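Local structure of hypothetical protein PA3352 (Pseudomonas aeruginosa, 2FUP) at residues A61-L66 and V71-E76. The protein is probably a flagellar synthesis protein of the FlgN family, whose members act as export chaperones for hook-associated proteins of the flagellum. Numbering follows the deposited sequence. Where two conformers were deposited one is given.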
loop_
_atom_site.group_PDB
_atom_site.type_symbol
_atom_site.label_atom_id
_atom_site.label_comp_id
_atom_site.label_asym_id
_atom_site.label_seq_id
_atom_site.Cartn_x
_atom_site.Cartn_y
_atom_site.Cartn_z
ATOM N N ALA A 61 3.449 -7.632 8.051
ATOM C CA ALA A 61 4.879 -7.756 8.421
ATOM C C ALA A 61 5.318 -6.504 9.148
ATOM O O ALA A 61 5.962 -6.571 10.201
ATOM C CB ALA A 61 5.691 -8.010 7.209
ATOM N N ARG A 62 5.003 -5.327 8.566
ATOM C CA ARG A 62 5.401 -4.077 9.225
ATOM C C ARG A 62 4.768 -3.958 10.616
ATOM O O ARG A 62 5.405 -3.527 11.606
ATOM C CB ARG A 62 5.014 -2.840 8.399
ATOM C CG ARG A 62 5.846 -2.835 7.129
ATOM C CD ARG A 62 5.879 -1.431 6.561
ATOM N NE ARG A 62 4.492 -1.098 6.303
ATOM C CZ ARG A 62 3.849 -1.514 5.226
ATOM N NH1 ARG A 62 4.505 -2.113 4.261
ATOM N NH2 ARG A 62 2.575 -1.295 5.088
ATOM N N ALA A 63 3.483 -4.334 10.713
ATOM C CA ALA A 63 2.777 -4.254 12.003
ATOM C C ALA A 63 3.465 -5.167 13.032
ATOM O O ALA A 63 3.613 -4.792 14.218
ATOM C CB ALA A 63 1.274 -4.685 11.858
ATOM N N GLU A 64 3.876 -6.387 12.593
ATOM C CA GLU A 64 4.517 -7.321 13.502
ATOM C C GLU A 64 5.872 -6.814 13.997
ATOM O O GLU A 64 6.212 -6.952 15.174
ATOM C CB GLU A 64 4.636 -8.709 12.867
ATOM C CG GLU A 64 5.221 -9.825 13.766
ATOM C CD GLU A 64 4.451 -10.124 15.050
ATOM O OE1 GLU A 64 3.226 -9.868 15.043
ATOM O OE2 GLU A 64 5.070 -10.663 16.050
ATOM N N ILE A 65 6.636 -6.169 13.116
ATOM C CA ILE A 65 7.902 -5.625 13.512
ATOM C C ILE A 65 7.656 -4.562 14.585
ATOM O O ILE A 65 8.376 -4.501 15.609
ATOM C CB ILE A 65 8.658 -5.091 12.269
ATOM C CG1 ILE A 65 9.089 -6.270 11.414
ATOM C CG2 ILE A 65 9.793 -4.214 12.687
ATOM C CD1 ILE A 65 9.646 -5.894 10.074
ATOM N N LEU A 66 6.730 -3.638 14.343
ATOM C CA LEU A 66 6.500 -2.589 15.325
ATOM C C LEU A 66 5.941 -3.139 16.639
ATOM O O LEU A 66 6.370 -2.712 17.730
ATOM C CB LEU A 66 5.589 -1.479 14.761
ATOM C CG LEU A 66 6.099 -0.747 13.512
ATOM C CD1 LEU A 66 5.043 0.234 12.993
ATOM C CD2 LEU A 66 7.378 -0.064 13.842
ATOM N N VAL A 71 6.204 -0.718 20.190
ATOM C CA VAL A 71 5.708 0.597 19.831
ATOM C C VAL A 71 4.301 0.560 19.196
ATOM O O VAL A 71 3.843 -0.470 18.714
ATOM C CB VAL A 71 6.670 1.370 18.892
ATOM C CG1 VAL A 71 8.078 1.472 19.491
ATOM C CG2 VAL A 71 6.647 0.819 17.454
ATOM N N SER A 72 3.585 1.702 19.184
ATOM C CA SER A 72 2.254 1.769 18.630
ATOM C C SER A 72 2.268 1.659 17.119
ATOM O O SER A 72 3.254 1.971 16.472
ATOM C CB SER A 72 1.567 3.095 19.044
ATOM O OG SER A 72 2.409 4.233 18.768
ATOM N N LEU A 73 1.151 1.196 16.532
ATOM C CA LEU A 73 1.084 0.884 15.102
ATOM C C LEU A 73 0.565 2.116 14.391
ATOM O O LEU A 73 -0.568 2.169 13.929
ATOM C CB LEU A 73 0.151 -0.325 14.838
ATOM C CG LEU A 73 0.612 -1.638 15.483
ATOM C CD1 LEU A 73 -0.139 -2.875 14.948
ATOM C CD2 LEU A 73 2.057 -1.855 15.333
ATOM N N ASP A 74 1.394 3.150 14.439
ATOM C CA ASP A 74 1.022 4.450 13.895
ATOM C C ASP A 74 2.329 5.249 13.725
ATOM O O ASP A 74 3.413 4.748 13.990
ATOM C CB ASP A 74 0.010 5.164 14.818
ATOM C CG ASP A 74 0.492 5.355 16.219
ATOM O OD1 ASP A 74 1.684 5.313 16.496
ATOM O OD2 ASP A 74 -0.392 5.502 17.140
ATOM N N ARG A 75 2.215 6.497 13.260
ATOM C CA ARG A 75 3.403 7.264 12.933
ATOM C C ARG A 75 4.237 7.587 14.193
ATOM O O ARG A 75 5.456 7.601 14.139
ATOM C CB ARG A 75 3.034 8.528 12.158
ATOM C CG ARG A 75 4.225 9.063 11.456
ATOM C CD ARG A 75 3.992 10.457 10.831
ATOM N NE ARG A 75 5.164 10.934 10.057
ATOM C CZ ARG A 75 6.245 11.502 10.556
ATOM N NH1 ARG A 75 6.327 11.823 11.840
ATOM N NH2 ARG A 75 7.263 11.788 9.716
ATOM N N GLU A 76 3.595 7.802 15.316
ATOM C CA GLU A 76 4.349 8.028 16.505
ATOM C C GLU A 76 5.180 6.791 16.918
ATOM O O GLU A 76 6.293 6.947 17.400
ATOM C CB GLU A 76 3.441 8.385 17.689
ATOM C CG GLU A 76 2.867 9.769 17.585
ATOM C CD GLU A 76 3.868 10.868 17.815
ATOM O OE1 GLU A 76 4.524 10.890 18.858
ATOM O OE2 GLU A 76 4.015 11.727 16.934
#
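Two backbone carbonyls of helix 39-68, those of Leu66 and Ala63, are the flat groups that meet residues 71-76. Leu66 O accepts the amide of Val71, five residues on, at 3.2 Å from Val71 N; the hydrogen bond is nearly straight (163° at the hydrogen), but the donor sits 29° off the carbonyl plane. One turn back, Ala63 O is met by an apolar group, Leu73 CD2, 3.5 Å away. The same methyl touches Leu66 CB at 3.6 Å and so lies between Ala63 O and Leu66 CB, while its twin, Leu73 CD1, reaches Ala63 CB at 3.8 Å. With CG anti to the carbonyl carbon (chi1 -62°), Leu73 stretches its isobutyl group back to the helix from the middle of an inverse gamma turn. Val71 adds a single methyl, CG2, which lies 3.7 Å from Leu66 CB and 3.8 Å from Leu66 CD2. Leu66 is thus gripped by its carbonyl and by apolar contacts from both Val71 and Leu73. Just after the turn, Asp74 is the N-cap residue of helix 75-82: its OD1 takes the hydroxyl of Ser72 on the syn side but tilted out of the carboxylate plane, 2.6 Å from Ser72 OG, and caps the helix by accepting the amide of Gly77. At the surface of the chain, this short loop joins helix 39-68 to helix 75-82, with Val71 and Leu73 folded back onto the last turns of helix 39-68; Leu66 is the buried residue of the contact. Around it, Arg62 forms a salt bridge with Asp15 of helix 7-34, Tyr81 of helix 75-82 packs on Leu66, and Arg75 pairs with Asp96 of helix 88-114.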